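Local coordinates for N-carbamoylsarcosine amidase related protein (Thermoplasma acidophilum, PDB 3EEF), which probably hydrolyses N-carbamoylsarcosine, as a zinc-binding member of the isochorismatase-like family of cysteine hydrolases, at residues A[8-12]-A[13-17]; A[90-94]-A[95-99]; A[138-142]-A[143-147]. All blocks are in the same frame, centred on the assembly; numbering follows the deposited sequence.

Interaction 1: A[8-12]-A[13-17]; sequences VDMVN and EFIHG
From Val-11 to Gly-17 the chain leaves the loop behind strand 3-8 and winds into one short helical turn, with Val-11 at the N-cap position and its O accepting from Phe-14 N at 3.1 Å. Ile-15 N adds a weak bond to the same oxygen. The next carbonyl is gripped harder: Asn-12 O takes the amides of Ile-15, His-16 and Gly-17. His-16 N and Gly-17 N each lie 2.7 Å from Asn-12 O, while Ile-15 N stays 3.2 Å from that oxygen.

Two side-chain pairs follow the turn. Val-11 and Phe-14 lie side by side and point the same way, Val-11 CG2 resting 3.7 Å from Phe-14 CD2. With chi1 at -57°, CG2 sits between the backbone N and carbonyl carbon of Val-11, which is the branch turned to the ring. On the other pair, Asn-12 OD1 meets the edge of the imidazole in its plane, 3.4 Å from His-16 CD2, with amide and ring planes 44° apart. Ile-15 CG2 covers one face of that imidazole, 3.9 Å above the ring plane and over its centre.

The polar ends are anchored farther off: Asn-12 ND2 bonds to Asp-71 O, His-16 NE2 to Glu-78 OE1, and Glu-13 OE1 to Ser-66 N, next to the zinc ligand His-65. Asp-9 OD1 accepts from the backbone N of Asp-50, another zinc ligand, and the side chain of Phe-14 comes within about 5 Å of the zinc ion itself. A loop and short helix following the first strand of a parallel sheet, carrying an aspartate beside a zinc ligand, fit the active-site region of the isochorismatase fold, where such an aspartate commonly belongs to the catalytic triad.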
# COMPACT_ATOMS: atom_id res chain seq x y z
N VAL A 8 -14.62 -13.67 5.90
CA VAL A 8 -14.61 -12.33 6.52
C VAL A 8 -15.42 -12.19 7.84
O VAL A 8 -16.62 -12.36 7.82
CB VAL A 8 -15.09 -11.24 5.51
CG1 VAL A 8 -14.91 -9.83 6.12
CG2 VAL A 8 -14.34 -11.39 4.13
N ASP A 9 -14.74 -11.92 8.96
CA ASP A 9 -15.40 -11.53 10.23
C ASP A 9 -16.44 -12.50 10.78
O ASP A 9 -17.43 -12.09 11.41
CB ASP A 9 -16.02 -10.12 10.13
CG ASP A 9 -14.97 -9.00 10.26
OD1 ASP A 9 -13.99 -9.15 11.04
OD2 ASP A 9 -15.13 -7.97 9.56
N MSE A 10 -16.21 -13.79 10.61
CA MSE A 10 -17.11 -14.77 11.21
C MSE A 10 -16.70 -14.93 12.68
O MSE A 10 -16.17 -15.97 13.06
CB MSE A 10 -17.06 -16.11 10.47
CG MSE A 10 -17.59 -16.07 9.03
SE MSE A 10 -19.50 -15.75 8.92
CE MSE A 10 -20.18 -17.56 9.28
N VAL A 11 -16.93 -13.88 13.47
CA VAL A 11 -16.42 -13.82 14.84
C VAL A 11 -17.58 -13.72 15.83
O VAL A 11 -18.69 -13.36 15.45
CB VAL A 11 -15.39 -12.66 15.02
CG1 VAL A 11 -14.24 -12.84 14.02
CG2 VAL A 11 -16.06 -11.28 14.83
N ASN A 12 -17.30 -14.08 17.07
CA ASN A 12 -18.32 -14.23 18.13
C ASN A 12 -19.23 -13.04 18.31
O ASN A 12 -20.42 -13.19 18.44
CB ASN A 12 -17.64 -14.57 19.46
CG ASN A 12 -17.19 -16.02 19.52
OD1 ASN A 12 -17.84 -16.91 18.97
ND2 ASN A 12 -16.08 -16.27 20.20
N GLU A 13 -18.68 -11.83 18.31
CA GLU A 13 -19.51 -10.68 18.60
C GLU A 13 -20.57 -10.45 17.54
O GLU A 13 -21.61 -9.91 17.85
CB GLU A 13 -18.67 -9.43 18.78
CG GLU A 13 -19.48 -8.15 19.07
CD GLU A 13 -18.62 -7.04 19.59
OE1 GLU A 13 -17.40 -7.26 19.74
OE2 GLU A 13 -19.15 -5.95 19.86
N PHE A 14 -20.30 -10.84 16.29
CA PHE A 14 -21.28 -10.63 15.21
C PHE A 14 -22.23 -11.82 15.00
O PHE A 14 -23.24 -11.67 14.31
CB PHE A 14 -20.59 -10.27 13.89
CG PHE A 14 -19.91 -8.92 13.88
CD1 PHE A 14 -20.63 -7.76 14.09
CD2 PHE A 14 -18.56 -8.81 13.60
CE1 PHE A 14 -20.00 -6.52 14.07
CE2 PHE A 14 -17.92 -7.58 13.56
CZ PHE A 14 -18.64 -6.43 13.80
N ILE A 15 -21.90 -12.97 15.59
CA ILE A 15 -22.66 -14.22 15.41
C ILE A 15 -23.35 -14.63 16.71
O ILE A 15 -24.55 -14.93 16.71
CB ILE A 15 -21.75 -15.40 14.96
CG1 ILE A 15 -21.11 -15.14 13.59
CG2 ILE A 15 -22.55 -16.71 14.86
CD1 ILE A 15 -22.11 -14.97 12.46
N HIS A 16 -22.59 -14.65 17.79
CA HIS A 16 -23.06 -15.12 19.10
C HIS A 16 -23.30 -14.02 20.11
O HIS A 16 -24.11 -14.22 21.00
CB HIS A 16 -22.10 -16.16 19.71
CG HIS A 16 -22.04 -17.44 18.96
ND1 HIS A 16 -23.17 -18.17 18.66
CD2 HIS A 16 -21.00 -18.12 18.42
CE1 HIS A 16 -22.83 -19.25 17.97
NE2 HIS A 16 -21.52 -19.25 17.82
N GLY A 17 -22.62 -12.88 19.99
CA GLY A 17 -22.62 -11.90 21.08
C GLY A 17 -23.33 -10.59 20.83
O GLY A 17 -24.42 -10.56 20.30

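Interaction 2: A[90-94]-A[95-99]; sequences KHAYS and GFYGT
Lys-90 and Thr-99 bring together the two ends of a compact loop between strand 86-90 and helix 101-107, which finishes in a type II beta turn from Phe-96 to Thr-99 with Gly-98 at positive phi. The apolar contacts are few. Lys-90 CB meets Thr-99 CG2 at 3.9 Å, and farther along the aliphatic chain Lys-90 CD rests 3.9 Å from Gly-95 CA. Ala-92 CB approaches the Tyr-97 ring obliquely; Tyr-133 of the second subunit packs against both residues.

Among the polar contacts, the side-chain nitrogen of Lys-90 ties the loop to its own strand. Bent at chi4 (85°), the chain brings NZ to 2.7 Å from Ala-92 O and 2.8 Å from Tyr-93 O, and the same nitrogen forms a salt bridge with the zinc ligand Asp-50. A leucine here would probably leave both carbonyls without this donor and Asp-50 without its salt-bridge mate, so that the loop could shift beside the metal site. A water bridges the halves: water 1 accepts from His-91 N and donates to Tyr-97 O, 2.6 Å away.

At the middle of the loop, Ser-94 OG, which is also hydrogen-bonded to Asp-130, lies in the plane of the Phe-96 ring at its edge and accepts from Phe-96 N, 3.1 Å away and nearly straight at 163°.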
# COMPACT_ATOMS: atom_id res chain seq x y z
N LYS A 90 -7.20 -7.91 11.28
CA LYS A 90 -7.35 -6.69 10.50
C LYS A 90 -7.89 -5.55 11.38
O LYS A 90 -8.57 -5.79 12.38
CB LYS A 90 -8.25 -6.95 9.29
CG LYS A 90 -9.75 -7.16 9.58
CD LYS A 90 -10.53 -7.28 8.27
CE LYS A 90 -12.01 -7.40 8.49
NZ LYS A 90 -12.70 -6.06 8.64
N HIS A 91 -7.60 -4.31 10.97
CA HIS A 91 -7.98 -3.11 11.72
C HIS A 91 -8.92 -2.14 10.96
O HIS A 91 -9.25 -1.08 11.50
CB HIS A 91 -6.71 -2.38 12.16
CG HIS A 91 -5.98 -3.09 13.25
ND1 HIS A 91 -6.22 -2.85 14.58
CD2 HIS A 91 -5.06 -4.09 13.20
CE1 HIS A 91 -5.47 -3.65 15.31
NE2 HIS A 91 -4.75 -4.41 14.50
N ALA A 92 -9.32 -2.52 9.74
CA ALA A 92 -10.22 -1.74 8.88
C ALA A 92 -11.13 -2.68 8.12
O ALA A 92 -11.02 -3.93 8.22
CB ALA A 92 -9.40 -0.86 7.90
N TYR A 93 -12.07 -2.11 7.38
CA TYR A 93 -13.13 -2.93 6.77
C TYR A 93 -12.55 -3.99 5.83
O TYR A 93 -12.90 -5.18 5.94
CB TYR A 93 -14.13 -2.07 6.01
CG TYR A 93 -14.89 -1.05 6.85
CD1 TYR A 93 -15.38 -1.37 8.12
CD2 TYR A 93 -15.19 0.20 6.34
CE1 TYR A 93 -16.09 -0.44 8.86
CE2 TYR A 93 -15.89 1.14 7.07
CZ TYR A 93 -16.35 0.81 8.32
OH TYR A 93 -17.03 1.78 9.04
N SER A 94 -11.68 -3.55 4.91
CA SER A 94 -11.05 -4.46 3.97
C SER A 94 -10.06 -5.42 4.60
O SER A 94 -9.17 -5.02 5.35
CB SER A 94 -10.31 -3.68 2.89
OG SER A 94 -9.64 -4.59 2.03
N GLY A 95 -10.18 -6.69 4.23
CA GLY A 95 -9.19 -7.71 4.61
C GLY A 95 -7.78 -7.48 4.12
O GLY A 95 -6.85 -8.13 4.60
N PHE A 96 -7.60 -6.56 3.17
CA PHE A 96 -6.28 -6.24 2.63
C PHE A 96 -5.57 -5.11 3.34
O PHE A 96 -4.34 -5.08 3.33
CB PHE A 96 -6.38 -5.83 1.18
CG PHE A 96 -6.76 -6.95 0.25
CD1 PHE A 96 -5.79 -7.74 -0.35
CD2 PHE A 96 -8.09 -7.19 -0.06
CE1 PHE A 96 -6.14 -8.79 -1.25
CE2 PHE A 96 -8.46 -8.27 -0.96
CZ PHE A 96 -7.48 -9.05 -1.54
N TYR A 97 -6.31 -4.17 3.92
CA TYR A 97 -5.66 -2.99 4.48
C TYR A 97 -4.86 -3.29 5.74
O TYR A 97 -5.40 -3.72 6.80
CB TYR A 97 -6.62 -1.86 4.77
CG TYR A 97 -5.83 -0.56 4.99
CD1 TYR A 97 -5.63 -0.03 6.26
CD2 TYR A 97 -5.22 0.08 3.92
CE1 TYR A 97 -4.89 1.12 6.45
CE2 TYR A 97 -4.48 1.23 4.11
CZ TYR A 97 -4.33 1.73 5.39
OH TYR A 97 -3.62 2.86 5.59
N GLY A 98 -3.57 -3.01 5.64
CA GLY A 98 -2.65 -3.25 6.73
C GLY A 98 -2.43 -4.71 7.07
O GLY A 98 -2.04 -5.03 8.20
N THR A 99 -2.73 -5.61 6.12
CA THR A 99 -2.58 -7.06 6.37
C THR A 99 -1.62 -7.67 5.36
O THR A 99 -1.18 -7.03 4.42
CB THR A 99 -3.94 -7.84 6.31
OG1 THR A 99 -4.41 -8.00 4.96
CG2 THR A 99 -5.03 -7.16 7.14
O HOH W 1 -5.11 -4.01 9.40
O HOH W 2 -8.02 -3.80 7.51

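Interaction 3: A[138-142]-A[143-147]; sequences IIVVE and DAVAA
Two overlapping type I beta turns, Val-141 to Ala-144 and Glu-142 to Val-145, carry the chain round the corner at the end of strand 137-141. Each is closed by one backbone bond: Ala-144 N reaches Val-141 O at 2.7 Å, and Val-145 N reaches Glu-142 O at 3.1 Å.

Valines and an alanine pack along the bend. Val-140 and Val-145 cross at about a right angle, Val-140 CG1 meeting Val-145 CG2 at 3.9 Å. On Val-141 it is CG1, set anti to the backbone N by a chi1 of -175°, that does the touching: it lies 3.8 Å from Ala-144 CB and also meets Asp-143 OD1, at 3.3 Å. That carboxylate oxygen is satisfied by the backbone N of Ser-168, so the methyl group meets an acceptor already engaged. The Glu-142 chain is extended beyond CG, and its two oxygens form salt bridges with Arg-167 and Lys-154.

The corner sits between helices 22-40 and 153-161, against strand 112-116: Val-141 and Ala-144 lean on that strand and, with Asp-143, on helix 22-40, while Val-140 and Glu-142 meet helix 153-161 through Phe-157 and Trp-153.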
# COMPACT_ATOMS: atom_id res chain seq x y z
N ILE A 138 -13.49 -12.34 -8.69
CA ILE A 138 -14.25 -12.37 -7.47
C ILE A 138 -15.49 -13.26 -7.56
O ILE A 138 -16.28 -13.13 -8.50
CB ILE A 138 -14.71 -10.96 -7.05
CG1 ILE A 138 -13.49 -10.02 -6.86
CG2 ILE A 138 -15.57 -11.05 -5.75
CD1 ILE A 138 -13.77 -8.47 -6.92
N ILE A 139 -15.68 -14.11 -6.55
CA ILE A 139 -16.85 -14.93 -6.40
C ILE A 139 -17.35 -14.69 -5.00
O ILE A 139 -16.56 -14.61 -4.06
CB ILE A 139 -16.49 -16.45 -6.55
CG1 ILE A 139 -15.96 -16.73 -7.97
CG2 ILE A 139 -17.69 -17.36 -6.20
CD1 ILE A 139 -15.47 -18.18 -8.18
N VAL A 140 -18.67 -14.56 -4.87
CA VAL A 140 -19.33 -14.43 -3.58
C VAL A 140 -20.37 -15.54 -3.39
O VAL A 140 -21.15 -15.81 -4.27
CB VAL A 140 -20.03 -13.06 -3.49
CG1 VAL A 140 -20.58 -12.83 -2.08
CG2 VAL A 140 -19.06 -11.97 -3.88
N VAL A 141 -20.35 -16.20 -2.23
CA VAL A 141 -21.31 -17.25 -1.91
C VAL A 141 -22.51 -16.67 -1.18
O VAL A 141 -22.48 -16.57 0.03
CB VAL A 141 -20.63 -18.34 -1.08
CG1 VAL A 141 -21.57 -19.53 -0.81
CG2 VAL A 141 -19.37 -18.79 -1.79
N GLU A 142 -23.56 -16.31 -1.92
CA GLU A 142 -24.69 -15.53 -1.40
C GLU A 142 -25.24 -16.00 -0.06
O GLU A 142 -25.46 -15.19 0.83
CB GLU A 142 -25.82 -15.41 -2.43
CG GLU A 142 -26.47 -16.72 -2.88
CD GLU A 142 -27.60 -16.55 -3.93
OE1 GLU A 142 -28.01 -15.42 -4.26
OE2 GLU A 142 -28.08 -17.58 -4.44
N ASP A 143 -25.41 -17.31 0.09
CA ASP A 143 -26.03 -17.88 1.29
C ASP A 143 -25.06 -17.93 2.43
O ASP A 143 -25.45 -18.19 3.58
CB ASP A 143 -26.65 -19.28 1.05
CG ASP A 143 -25.67 -20.28 0.50
OD1 ASP A 143 -24.80 -19.90 -0.32
OD2 ASP A 143 -25.77 -21.46 0.89
N ALA A 144 -23.80 -17.67 2.13
CA ALA A 144 -22.80 -17.60 3.17
C ALA A 144 -22.41 -16.15 3.46
O ALA A 144 -21.47 -15.90 4.18
CB ALA A 144 -21.59 -18.43 2.79
N VAL A 145 -23.19 -15.20 2.95
CA VAL A 145 -22.99 -13.78 3.26
C VAL A 145 -24.29 -13.17 3.78
O VAL A 145 -25.36 -13.46 3.24
CB VAL A 145 -22.48 -13.03 2.03
CG1 VAL A 145 -22.47 -11.53 2.23
CG2 VAL A 145 -21.09 -13.52 1.68
N ALA A 146 -24.20 -12.33 4.80
CA ALA A 146 -25.39 -11.64 5.34
C ALA A 146 -25.39 -10.18 4.99
O ALA A 146 -24.39 -9.52 5.20
CB ALA A 146 -25.39 -11.76 6.84
N ALA A 147 -26.53 -9.66 4.50
CA ALA A 147 -26.70 -8.20 4.30
C ALA A 147 -26.92 -7.50 5.65
O ALA A 147 -27.19 -8.16 6.66
CB ALA A 147 -27.88 -7.93 3.36

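Along the chain the three contacts come in series, and each lies at the C-terminal end of a strand of one parallel six-stranded sheet: 3-8 for interaction 1, 86-90, one of the two outer strands within the chain, for interaction 2, and 137-141 for interaction 3. Interactions 1 and 2, with centres 16 Å apart, touch through a long, weak ion pair between Asp-9 and Lys-90, and both lean on Cys-123 at the start of helix 123-133; the trio is consistent with the Asp-Lys-Cys triad of this family, beside the zinc. Interaction 3 shares helix 22-40 with interaction 1, but lies about 19 Å from interaction 2 between centres, across the chain's middle, as packing remote from the metal.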